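Possible adhesin (Caldicellulosiruptor kronotskyensis, PDB 4WA0) probably mediates attachment of the bacterium to cellulose, as a tapirin whose C-terminal beta-helix domain, the part described here, also binds magnesium. Local coordinates at residues D239-N244 with S277-S282; N244-T249 with I259-E264; E271-I276 with V285-L290; L292-R297 with T308-S313. All coordinates share one frame; numbering follows the deposited sequence. Where two conformers were deposited one is given.

How the interactions relate
Together the four contacts trace how one end of a beta-helix is closed and then merges into regular coils. Interactions 1, 2 and 3 have centres 9 to 12 Å apart and share one magnesium ion: the loop 239-244 supplies three ligand residues, and Leu246 and Glu275 complete the site. Interaction 2, a hairpin, is nested inside the loop closed by interaction 1; interactions 1 and 3 both use helix 269-280, and their segments alternate along the chain. Interaction 4 comes last and lies deeper in the solenoid, its centre about 17 Å from that of interaction 1; its strand 291-296 neighbours strand 258-263 of interaction 2. Metal site, helix and hairpin together appear to close this end of the beta-helix.

Interaction 1. Residues D239-N244 with S277-S282; sequences DSVGSN and SARLGS. With MG (magnesium ion), chain B.
The Arg279 guanidinium meets the Asp239 carboxylate at its edge: OD2 of Asp239 lies in the guanidinium plane, 2.8 Å from NH1 of Arg279. The two planes stand 83° apart, nearly perpendicular, so the salt bridge is made through one oxygen and one nitrogen instead of a flat paired fork. Its hydrogen bond is weak, with an N-H...O angle of 129°. CG2 of Val241 approaches the same NH1 obliquely, at 3.9 Å. Bends at chi2 and chi3, both 60°, curl the arginine chain back from helix 269-280 to the loop. The other carboxylate oxygen, OD1 of Asp239, binds the magnesium ion at 2.4 Å, so each oxygen of this group has its own cationic partner, which probably stabilises the negative charge.

The loop 239-244 wraps the ion in a compact metal-binding turn at the end of the beta-helix domain. Besides OD1, the backbone oxygens of Asp239 (2.2 Å from the magnesium), Val241 and Ser243 point inward to it; Leu246 O and Glu275 OE1 bring the ligands to six. Beside the ion, the methyl of Ala278 packs against the backbone of Gly242, with CB of Ala278 3.6 Å from N of Gly242. Gly242 has a positive phi, as the loop turns here between two carbonyl ligands. Farther along the same guanidinium edge, OG of Ser248 is hydrogen-bonded to NE of Arg279.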
loop_
_atom_site.group_PDB
_atom_site.type_symbol
_atom_site.label_atom_id
_atom_site.label_comp_id
_atom_site.label_asym_id
_atom_site.label_seq_id
_atom_site.Cartn_x
_atom_site.Cartn_y
_atom_site.Cartn_z
ATOM N N ASP A 239 10.114 6.590 29.752
ATOM C CA ASP A 239 11.111 7.165 30.659
ATOM C C ASP A 239 10.588 8.439 31.332
ATOM O O ASP A 239 9.651 9.071 30.833
ATOM C CB ASP A 239 12.475 7.396 29.924
ATOM C CG ASP A 239 12.358 8.124 28.569
ATOM O OD1 ASP A 239 11.709 9.186 28.494
ATOM O OD2 ASP A 239 13.048 7.653 27.584
ATOM N N SER A 240 11.260 8.865 32.413
ATOM C CA SER A 240 10.714 9.869 33.299
ATOM C C SER A 240 10.894 11.253 32.778
ATOM O O SER A 240 10.092 12.124 33.057
ATOM C CB SER A 240 11.334 9.733 34.731
ATOM O OG SER A 240 12.715 10.150 34.728
ATOM N N VAL A 241 11.931 11.457 32.011
ATOM C CA VAL A 241 12.129 12.708 31.279
ATOM C C VAL A 241 11.088 12.929 30.152
ATOM O O VAL A 241 10.460 11.980 29.663
ATOM C CB VAL A 241 13.558 12.826 30.687
ATOM C CG1 VAL A 241 14.597 12.774 31.821
ATOM C CG2 VAL A 241 13.850 11.771 29.617
ATOM N N GLY A 242 10.930 14.188 29.756
ATOM C CA GLY A 242 10.059 14.493 28.644
ATOM C C GLY A 242 8.662 14.208 29.104
ATOM O O GLY A 242 8.253 14.713 30.172
ATOM N N SER A 243 7.932 13.390 28.329
ATOM C CA SER A 243 6.599 12.967 28.736
ATOM C C SER A 243 6.721 11.642 29.408
ATOM O O SER A 243 7.383 10.727 28.900
ATOM C CB SER A 243 5.630 12.894 27.547
ATOM O OG SER A 243 4.475 12.189 27.927
ATOM N N ASN A 244 6.105 11.508 30.585
ATOM C CA ASN A 244 6.282 10.261 31.357
ATOM C C ASN A 244 5.710 9.009 30.688
ATOM O O ASN A 244 6.025 7.902 31.044
ATOM C CB ASN A 244 5.716 10.442 32.799
ATOM C CG ASN A 244 4.180 10.584 32.839
ATOM O OD1 ASN A 244 3.513 11.102 31.909
ATOM N ND2 ASN A 244 3.610 10.142 33.950
ATOM N N SER A 277 12.644 16.962 22.667
ATOM C CA SER A 277 13.375 18.104 23.173
ATOM C C SER A 277 14.173 17.732 24.451
ATOM O O SER A 277 15.365 18.084 24.639
ATOM C CB SER A 277 12.377 19.222 23.453
ATOM O OG SER A 277 11.798 19.710 22.269
ATOM N N ALA A 278 13.530 16.994 25.338
ATOM C CA ALA A 278 14.190 16.545 26.541
ATOM C C ALA A 278 15.329 15.602 26.216
ATOM O O ALA A 278 16.407 15.723 26.809
ATOM C CB ALA A 278 13.195 15.886 27.514
ATOM N N ARG A 279 15.154 14.660 25.274
ATOM C CA ARG A 279 16.205 13.664 25.008
ATOM C C ARG A 279 17.413 14.318 24.337
ATOM O O ARG A 279 18.556 13.946 24.628
ATOM C CB ARG A 279 15.696 12.554 24.072
ATOM C CG ARG A 279 16.740 11.542 23.644
ATOM C CD ARG A 279 17.378 10.792 24.776
ATOM N NE ARG A 279 16.390 10.037 25.539
ATOM C CZ ARG A 279 16.494 9.723 26.819
ATOM N NH1 ARG A 279 15.530 9.036 27.435
ATOM N NH2 ARG A 279 17.520 10.176 27.522
ATOM N N LEU A 280 17.167 15.251 23.442
ATOM C CA LEU A 280 18.233 15.874 22.637
ATOM C C LEU A 280 18.844 17.058 23.340
ATOM O O LEU A 280 19.919 17.487 22.951
ATOM C CB LEU A 280 17.754 16.317 21.252
ATOM C CG LEU A 280 17.375 15.145 20.343
ATOM C CD1 LEU A 280 16.908 15.737 19.021
ATOM C CD2 LEU A 280 18.552 14.184 20.190
ATOM N N GLY A 281 18.154 17.554 24.369
ATOM C CA GLY A 281 18.593 18.698 25.166
ATOM C C GLY A 281 18.486 19.997 24.430
ATOM O O GLY A 281 19.339 20.902 24.582
ATOM N N SER A 282 17.435 20.130 23.644
ATOM C CA SER A 282 17.242 21.338 22.881
ATOM C C SER A 282 15.800 21.519 22.417
ATOM O O SER A 282 15.162 20.544 22.125
ATOM C CB SER A 282 18.139 21.312 21.653
ATOM O OG SER A 282 18.635 22.618 21.439
HETATM MG MG MG B . 9.554 10.082 28.840
#

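Interaction 2. Residues N244-T249 with I259-E264; sequences NQLGST and IVIYGE. With MG (magnesium ion), chain B.
A beta hairpin, strands 247-251 and 258-263, carries this contact, with the magnesium site at the start of its first strand. Gly247 and Tyr262 form an antiparallel hydrogen-bonded pair: N of Gly247 to O of Tyr262 at 2.9 Å and N of Tyr262 to O of Gly247 at 2.8 Å, both nearly straight. Thr249 and Val260 make the next such pair, and between them Ser248 faces Ile261 as a non-hydrogen-bonded pair.

On that face CG1 of Ile261 lies beside its backbone N (chi1 -58°), and a bend at chi2 brings CD1 to 3.7 Å from CB of Ser248. On the other, CB of Thr249 touches CG1 of Val260 at 3.9 Å, while the Tyr262 ring presents its edge to OG1 of Thr249; both hydroxyls hydrogen-bond Asp347. Before the strand, CD2 of Leu246 rests 3.6 Å from CA of Gly263, and O of Leu246 binds magnesium at 2.3 Å. A water accepts from N of Glu264 and lies within bonding distance of O of Gln245.

Strand 258-263 pairs in parallel with strand 291-296, which joins the hairpin to the solenoid. Helix 269-280 covers the Ile261 face, where OG of Ser248 bonds Glu275, and helix 342-352 packs on Val260 and Tyr262.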
loop_
_atom_site.group_PDB
_atom_site.type_symbol
_atom_site.label_atom_id
_atom_site.label_comp_id
_atom_site.label_asym_id
_atom_site.label_seq_id
_atom_site.Cartn_x
_atom_site.Cartn_y
_atom_site.Cartn_z
ATOM N N ASN A 244 6.105 11.508 30.585
ATOM C CA ASN A 244 6.282 10.261 31.357
ATOM C C ASN A 244 5.710 9.009 30.688
ATOM O O ASN A 244 6.025 7.902 31.044
ATOM C CB ASN A 244 5.716 10.442 32.799
ATOM C CG ASN A 244 4.180 10.584 32.839
ATOM O OD1 ASN A 244 3.513 11.102 31.909
ATOM N ND2 ASN A 244 3.610 10.142 33.950
ATOM N N GLN A 245 4.834 9.236 29.698
ATOM C CA GLN A 245 4.137 8.222 28.995
ATOM C C GLN A 245 4.963 7.695 27.785
ATOM O O GLN A 245 4.642 6.657 27.217
ATOM C CB GLN A 245 2.795 8.788 28.536
ATOM C CG GLN A 245 1.983 7.805 27.722
ATOM C CD GLN A 245 2.077 8.000 26.177
ATOM O OE1 GLN A 245 2.289 9.112 25.688
ATOM N NE2 GLN A 245 1.818 6.949 25.448
ATOM N N LEU A 246 5.965 8.477 27.412
ATOM C CA LEU A 246 6.818 8.110 26.268
ATOM C C LEU A 246 8.221 7.741 26.656
ATOM O O LEU A 246 8.756 8.225 27.665
ATOM C CB LEU A 246 6.896 9.186 25.207
ATOM C CG LEU A 246 5.590 9.689 24.561
ATOM C CD1 LEU A 246 5.764 10.982 23.769
ATOM C CD2 LEU A 246 4.913 8.561 23.814
ATOM N N GLY A 247 8.842 6.945 25.759
ATOM C CA GLY A 247 10.270 6.611 25.862
ATOM C C GLY A 247 11.004 7.050 24.614
ATOM O O GLY A 247 10.391 7.263 23.584
ATOM N N SER A 248 12.339 7.140 24.716
ATOM C CA SER A 248 13.144 7.511 23.569
ATOM C C SER A 248 14.563 7.016 23.676
ATOM O O SER A 248 15.101 6.910 24.781
ATOM C CB SER A 248 13.179 9.031 23.424
ATOM O OG SER A 248 13.665 9.721 24.555
ATOM N N THR A 249 15.188 6.789 22.518
ATOM C CA THR A 249 16.603 6.592 22.436
ATOM C C THR A 249 17.078 7.418 21.270
ATOM O O THR A 249 16.485 7.337 20.166
ATOM C CB THR A 249 16.885 5.110 22.190
ATOM O OG1 THR A 249 16.256 4.320 23.209
ATOM C CG2 THR A 249 18.387 4.750 22.069
ATOM N N ILE A 259 16.299 9.665 16.182
ATOM C CA ILE A 259 15.673 9.330 17.502
ATOM C C ILE A 259 14.496 8.372 17.301
ATOM O O ILE A 259 13.779 8.442 16.264
ATOM C CB ILE A 259 15.310 10.620 18.215
ATOM C CG1 ILE A 259 14.832 10.375 19.678
ATOM C CG2 ILE A 259 14.266 11.376 17.434
ATOM C CD1 ILE A 259 14.720 11.656 20.461
ATOM N N VAL A 260 14.371 7.408 18.209
ATOM C CA VAL A 260 13.187 6.590 18.264
ATOM C C VAL A 260 12.345 7.025 19.472
ATOM O O VAL A 260 12.879 7.168 20.580
ATOM C CB VAL A 260 13.471 5.072 18.183
ATOM C CG1 VAL A 260 14.359 4.634 19.305
ATOM C CG2 VAL A 260 12.196 4.256 18.147
ATOM N N ILE A 261 11.041 7.209 19.205
ATOM C CA ILE A 261 10.049 7.458 20.250
ATOM C C ILE A 261 9.163 6.251 20.403
ATOM O O ILE A 261 8.629 5.782 19.414
ATOM C CB ILE A 261 9.209 8.680 19.856
ATOM C CG1 ILE A 261 10.060 9.934 19.628
ATOM C CG2 ILE A 261 8.172 9.082 20.883
ATOM C CD1 ILE A 261 11.038 10.351 20.706
ATOM N N TYR A 262 8.979 5.801 21.651
ATOM C CA TYR A 262 8.170 4.653 21.959
ATOM C C TYR A 262 6.951 5.151 22.743
ATOM O O TYR A 262 7.115 5.874 23.726
ATOM C CB TYR A 262 8.894 3.721 22.867
ATOM C CG TYR A 262 10.144 3.071 22.256
ATOM C CD1 TYR A 262 10.030 2.040 21.423
ATOM C CD2 TYR A 262 11.406 3.462 22.660
ATOM C CE1 TYR A 262 11.178 1.422 20.868
ATOM C CE2 TYR A 262 12.554 2.871 22.105
ATOM C CZ TYR A 262 12.401 1.832 21.252
ATOM O OH TYR A 262 13.502 1.184 20.709
ATOM N N GLY A 263 5.758 4.799 22.287
ATOM C CA GLY A 263 4.533 5.047 23.117
ATOM C C GLY A 263 3.727 3.775 23.156
ATOM O O GLY A 263 3.073 3.427 22.186
ATOM N N GLU A 264 3.715 3.078 24.288
ATOM C CA GLU A 264 2.969 1.851 24.336
ATOM C C GLU A 264 1.511 2.027 23.943
ATOM O O GLU A 264 0.999 1.369 23.029
ATOM C CB GLU A 264 3.089 1.181 25.717
ATOM C CG GLU A 264 2.202 -0.038 25.916
ATOM C CD GLU A 264 2.613 -1.279 25.112
ATOM O OE1 GLU A 264 3.655 -1.254 24.394
ATOM O OE2 GLU A 264 1.924 -2.314 25.195
HETATM MG MG MG B . 9.554 10.082 28.840
HETATM O O HOH W 1 5.691 3.830 26.179
#

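Interaction 3. Residues E271-I276 with V285-L290; sequences EARIEI and VDFSTL. With MG (magnesium ion), chain B.
Apolar packing joins Arg273 and Ile276 of helix 269-280 to Phe287 and Leu290 of the following loop. The Phe287 ring crosses the Arg273 chain at about a right angle, with CE1 of Phe287 3.5 Å from CG of Arg273. That same CE1 touches CD1 of Ile276 at 3.7 Å, so one corner of the ring wedges between two residues a helical turn apart. Ile276 and Leu290 meet tip to tip through CG2 and CD2, 3.7 Å apart.

Polar and charged groups lie around this apolar patch. CD of Arg273 approaches the carbonyl O of Val285, a poorly ordered residue, at 3.3 Å. A bend at chi3 (-83°) brings the guanidinium obliquely to CZ of Phe287, 3.7 Å from NH1 of Arg273, with the planes 45° apart; NH1 also forms a salt bridge with Asp269. In the loop, OD1 of Asp286 accepts from N of Ser288 at 3.1 Å, an Asx turn that shapes the backbone next to Phe287.

Metal binding is left to a different side of the helix: Glu275 OE1 is 2.5 Å from the magnesium ion. Ile276 and Phe287 also pack on Leu292 of strand 291-296, and Ile276 and Leu290 on strand 258-263, so the helix and its following loop lie over the strands of the terminal coil.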
loop_
_atom_site.group_PDB
_atom_site.type_symbol
_atom_site.label_atom_id
_atom_site.label_comp_id
_atom_site.label_asym_id
_atom_site.label_seq_id
_atom_site.Cartn_x
_atom_site.Cartn_y
_atom_site.Cartn_z
ATOM N N GLU A 271 3.225 15.710 22.294
ATOM C CA GLU A 271 3.897 14.966 23.331
ATOM C C GLU A 271 5.245 14.330 22.880
ATOM O O GLU A 271 6.239 14.320 23.645
ATOM C CB GLU A 271 2.983 13.858 23.903
ATOM C CG GLU A 271 1.846 14.512 24.713
ATOM C CD GLU A 271 0.541 13.739 24.812
ATOM O OE1 GLU A 271 0.339 12.744 24.087
ATOM O OE2 GLU A 271 -0.357 14.234 25.599
ATOM N N ALA A 272 5.292 13.846 21.645
ATOM C CA ALA A 272 6.549 13.365 21.070
ATOM C C ALA A 272 7.597 14.494 20.998
ATOM O O ALA A 272 8.776 14.296 21.376
ATOM C CB ALA A 272 6.366 12.724 19.700
ATOM N N ARG A 273 7.175 15.676 20.624
ATOM C CA ARG A 273 8.127 16.820 20.601
ATOM C C ARG A 273 8.658 17.176 21.985
ATOM O O ARG A 273 9.838 17.513 22.111
ATOM C CB ARG A 273 7.516 18.038 19.976
ATOM C CG ARG A 273 7.280 17.984 18.451
ATOM C CD ARG A 273 6.863 19.358 17.840
ATOM N NE ARG A 273 5.441 19.658 17.967
ATOM C CZ ARG A 273 4.456 19.117 17.219
ATOM N NH1 ARG A 273 4.758 18.281 16.235
ATOM N NH2 ARG A 273 3.160 19.413 17.464
ATOM N N ILE A 274 7.836 17.069 23.030
ATOM C CA ILE A 274 8.322 17.269 24.365
ATOM C C ILE A 274 9.358 16.211 24.762
ATOM O O ILE A 274 10.431 16.583 25.296
ATOM C CB ILE A 274 7.142 17.273 25.368
ATOM C CG1 ILE A 274 6.307 18.545 25.134
ATOM C CG2 ILE A 274 7.691 17.139 26.799
ATOM C CD1 ILE A 274 4.940 18.528 25.773
ATOM N N GLU A 275 9.126 14.950 24.373
ATOM C CA GLU A 275 10.077 13.845 24.611
ATOM C C GLU A 275 11.354 14.099 23.823
ATOM O O GLU A 275 12.446 13.909 24.357
ATOM C CB GLU A 275 9.463 12.518 24.209
ATOM C CG GLU A 275 10.339 11.272 24.425
ATOM C CD GLU A 275 10.574 10.877 25.866
ATOM O OE1 GLU A 275 9.807 11.346 26.730
ATOM O OE2 GLU A 275 11.525 10.064 26.133
ATOM N N ILE A 276 11.206 14.524 22.571
ATOM C CA ILE A 276 12.384 14.776 21.705
ATOM C C ILE A 276 13.275 15.896 22.258
ATOM O O ILE A 276 14.529 15.778 22.323
ATOM C CB ILE A 276 12.018 15.083 20.233
ATOM C CG1 ILE A 276 11.294 13.878 19.558
ATOM C CG2 ILE A 276 13.238 15.528 19.410
ATOM C CD1 ILE A 276 10.476 14.267 18.351
ATOM N N VAL A 285 10.574 22.643 17.314
ATOM C CA VAL A 285 9.284 23.172 16.827
ATOM C C VAL A 285 8.603 22.131 15.928
ATOM O O VAL A 285 7.360 22.033 15.902
ATOM C CB VAL A 285 9.469 24.548 16.089
ATOM C CG1 VAL A 285 8.354 24.827 15.074
ATOM C CG2 VAL A 285 9.566 25.701 17.093
ATOM N N ASP A 286 9.420 21.363 15.196
ATOM C CA ASP A 286 8.913 20.400 14.202
ATOM C C ASP A 286 9.895 19.222 14.006
ATOM O O ASP A 286 10.762 18.988 14.835
ATOM C CB ASP A 286 8.584 21.125 12.868
ATOM C CG ASP A 286 9.828 21.751 12.187
ATOM O OD1 ASP A 286 10.898 21.114 12.046
ATOM O OD2 ASP A 286 9.719 22.913 11.760
ATOM N N PHE A 287 9.760 18.503 12.904
ATOM C CA PHE A 287 10.517 17.291 12.681
ATOM C C PHE A 287 11.377 17.291 11.483
ATOM O O PHE A 287 11.958 16.295 11.203
ATOM C CB PHE A 287 9.549 16.167 12.408
ATOM C CG PHE A 287 8.603 15.903 13.512
ATOM C CD1 PHE A 287 9.003 16.045 14.842
ATOM C CD2 PHE A 287 7.345 15.437 13.241
ATOM C CE1 PHE A 287 8.178 15.752 15.859
ATOM C CE2 PHE A 287 6.498 15.114 14.288
ATOM C CZ PHE A 287 6.922 15.299 15.604
ATOM N N SER A 288 11.404 18.340 10.699
ATOM C CA SER A 288 12.136 18.252 9.436
ATOM C C SER A 288 13.662 18.333 9.780
ATOM O O SER A 288 14.544 18.041 8.966
ATOM C CB SER A 288 11.653 19.356 8.478
ATOM O OG SER A 288 11.676 20.620 9.142
ATOM N N THR A 289 13.931 18.720 11.018
ATOM C CA THR A 289 15.253 18.808 11.609
ATOM C C THR A 289 15.962 17.444 12.010
ATOM O O THR A 289 17.056 17.487 12.652
ATOM C CB THR A 289 15.065 19.667 12.888
ATOM O OG1 THR A 289 13.850 19.286 13.577
ATOM C CG2 THR A 289 14.915 21.137 12.521
ATOM N N LEU A 290 15.361 16.267 11.645
ATOM C CA LEU A 290 15.516 15.061 12.469
ATOM C C LEU A 290 15.167 13.764 11.771
ATOM O O LEU A 290 14.265 13.735 10.977
ATOM C CB LEU A 290 14.505 15.287 13.595
ATOM C CG LEU A 290 14.478 14.557 14.876
ATOM C CD1 LEU A 290 15.865 14.648 15.473
ATOM C CD2 LEU A 290 13.441 15.242 15.741
HETATM MG MG MG B . 9.554 10.082 28.840
#

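Interaction 4. Residues L292-R297 with T308-S313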
loop_
_atom_site.group_PDB
_atom_site.type_symbol
_atom_site.label_atom_id
_atom_site.label_comp_id
_atom_site.label_asym_id
_atom_site.label_seq_id
_atom_site.Cartn_x
_atom_site.Cartn_y
_atom_site.Cartn_z
ATOM N N LEU A 292 13.357 10.504 12.409
ATOM C CA LEU A 292 12.420 10.123 13.492
ATOM C C LEU A 292 11.724 8.797 13.218
ATOM O O LEU A 292 11.195 8.597 12.159
ATOM C CB LEU A 292 11.359 11.218 13.590
ATOM C CG LEU A 292 10.234 11.097 14.624
ATOM C CD1 LEU A 292 10.770 11.216 16.037
ATOM C CD2 LEU A 292 9.225 12.172 14.385
ATOM N N HIS A 293 11.703 7.921 14.230
ATOM C CA HIS A 293 11.043 6.640 14.159
ATOM C C HIS A 293 10.025 6.585 15.310
ATOM O O HIS A 293 10.410 6.728 16.429
ATOM C CB HIS A 293 12.048 5.523 14.237
ATOM C CG HIS A 293 13.106 5.660 13.195
ATOM N ND1 HIS A 293 12.882 5.258 11.911
ATOM C CD2 HIS A 293 14.317 6.258 13.201
ATOM C CE1 HIS A 293 13.915 5.595 11.155
ATOM N NE2 HIS A 293 14.784 6.216 11.909
ATOM N N LEU A 294 8.752 6.414 14.973
ATOM C CA LEU A 294 7.667 6.444 15.950
ATOM C C LEU A 294 7.173 5.003 16.040
ATOM O O LEU A 294 6.800 4.392 15.013
ATOM C CB LEU A 294 6.532 7.323 15.425
ATOM C CG LEU A 294 6.844 8.809 15.283
ATOM C CD1 LEU A 294 5.662 9.516 14.621
ATOM C CD2 LEU A 294 7.296 9.515 16.556
ATOM N N ILE A 295 7.160 4.448 17.247
ATOM C CA ILE A 295 6.750 3.063 17.484
ATOM C C ILE A 295 5.737 3.027 18.625
ATOM O O ILE A 295 6.019 3.557 19.709
ATOM C CB ILE A 295 7.946 2.175 17.818
ATOM C CG1 ILE A 295 9.085 2.397 16.776
ATOM C CG2 ILE A 295 7.509 0.726 17.901
ATOM C CD1 ILE A 295 10.161 1.408 16.843
ATOM N N SER A 296 4.570 2.473 18.312
ATOM C CA SER A 296 3.434 2.414 19.245
ATOM C C SER A 296 2.675 1.101 19.185
ATOM O O SER A 296 2.746 0.308 18.155
ATOM C CB SER A 296 2.562 3.605 18.947
ATOM O OG SER A 296 1.597 3.778 19.975
ATOM N N ARG A 297 1.890 0.809 20.247
ATOM C CA ARG A 297 0.864 -0.216 20.114
ATOM C C ARG A 297 -0.521 0.366 20.112
ATOM O O ARG A 297 -1.495 -0.365 20.250
ATOM C CB ARG A 297 0.965 -1.293 21.222
ATOM C CG ARG A 297 2.233 -2.120 21.105
ATOM C CD ARG A 297 2.134 -3.413 21.872
ATOM N NE ARG A 297 3.199 -4.371 21.596
ATOM C CZ ARG A 297 4.369 -4.448 22.219
ATOM N NH1 ARG A 297 4.752 -3.570 23.107
ATOM N NH2 ARG A 297 5.205 -5.441 21.887
ATOM N N THR A 308 2.331 17.984 8.311
ATOM C CA THR A 308 3.499 17.509 9.066
ATOM C C THR A 308 4.425 16.861 8.115
ATOM O O THR A 308 3.971 16.012 7.332
ATOM C CB THR A 308 3.085 16.489 10.133
ATOM O OG1 THR A 308 2.075 17.069 10.961
ATOM C CG2 THR A 308 4.290 16.041 10.921
ATOM N N ILE A 309 5.700 17.243 8.160
ATOM C CA ILE A 309 6.718 16.602 7.320
ATOM C C ILE A 309 7.667 15.829 8.207
ATOM O O ILE A 309 8.232 16.452 9.141
ATOM C CB ILE A 309 7.518 17.650 6.580
ATOM C CG1 ILE A 309 6.510 18.372 5.683
ATOM C CG2 ILE A 309 8.679 17.040 5.775
ATOM C CD1 ILE A 309 7.037 19.610 5.013
HETATM N N MSE A 310 7.883 14.559 7.885
HETATM C CA MSE A 310 8.911 13.786 8.603
HETATM C C MSE A 310 9.773 12.901 7.753
HETATM O O MSE A 310 9.429 12.526 6.623
HETATM C CB MSE A 310 8.310 12.961 9.776
HETATM C CG MSE A 310 7.469 11.865 9.332
HETATM SE SE MSE A 310 6.659 10.905 10.901
HETATM C CE MSE A 310 8.123 9.743 11.208
ATOM N N ASN A 311 10.922 12.571 8.311
ATOM C CA ASN A 311 11.887 11.650 7.717
ATOM C C ASN A 311 12.158 10.522 8.691
ATOM O O ASN A 311 12.486 10.797 9.830
ATOM C CB ASN A 311 13.236 12.368 7.485
ATOM C CG ASN A 311 13.105 13.522 6.505
ATOM O OD1 ASN A 311 13.141 13.315 5.303
ATOM N ND2 ASN A 311 13.010 14.721 7.014
ATOM N N GLY A 312 11.952 9.274 8.288
ATOM C CA GLY A 312 12.000 8.167 9.170
ATOM C C GLY A 312 11.062 7.032 8.896
ATOM O O GLY A 312 10.985 6.537 7.780
ATOM N N SER A 313 10.307 6.642 9.918
ATOM C CA SER A 313 9.366 5.561 9.764
ATOM C C SER A 313 8.392 5.533 10.925
ATOM O O SER A 313 8.639 6.142 11.997
ATOM C CB SER A 313 10.118 4.211 9.588
ATOM O OG SER A 313 10.689 3.737 10.819
#
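Selenomethionine Met310 lays its end against two leucines of strand 291-296. Its CE methyl lies 4.1 Å from CD2 of Leu292, the side chains crossing at about a right angle, and its SE atom is also 4.1 Å from CD1 of Leu294. CE comes 3.4 Å from the carbonyl O of Leu292 as well. A turn at chi3, -86°, bends the otherwise extended chain so that selenium and methyl face different leucines. All three side chains are buried inside the coil, where Leu294 also packs on Ile300 and Met310 on Leu335.

The backbone here shows how a beta-helix turns a corner. Strand 308-311 belongs to one parallel sheet of the solenoid, running at 101° to strand 292-296, but after Gly312 the chain joins the latter in parallel. Gly312, with a positive phi, lies at the bend, and its CA comes 3.1 Å from O of Leu292 as a CA-H...O contact. Three bonds stitch the new register: N of Leu292 to O of Asn311 at 2.7 Å, N of Ser313 to O of Leu292, and N of Leu294 to O of Ser313.

On the opposite face from Leu292, the His293 ring meets OG of Ser313 in its plane and at its edge, ND1 to OG 2.9 Å, nearly straight at 171°. Either group could donate. The other ring nitrogen, NE2, bonds OE1 of Gln291, so both nitrogens are engaged and the ring's rotation is fixed.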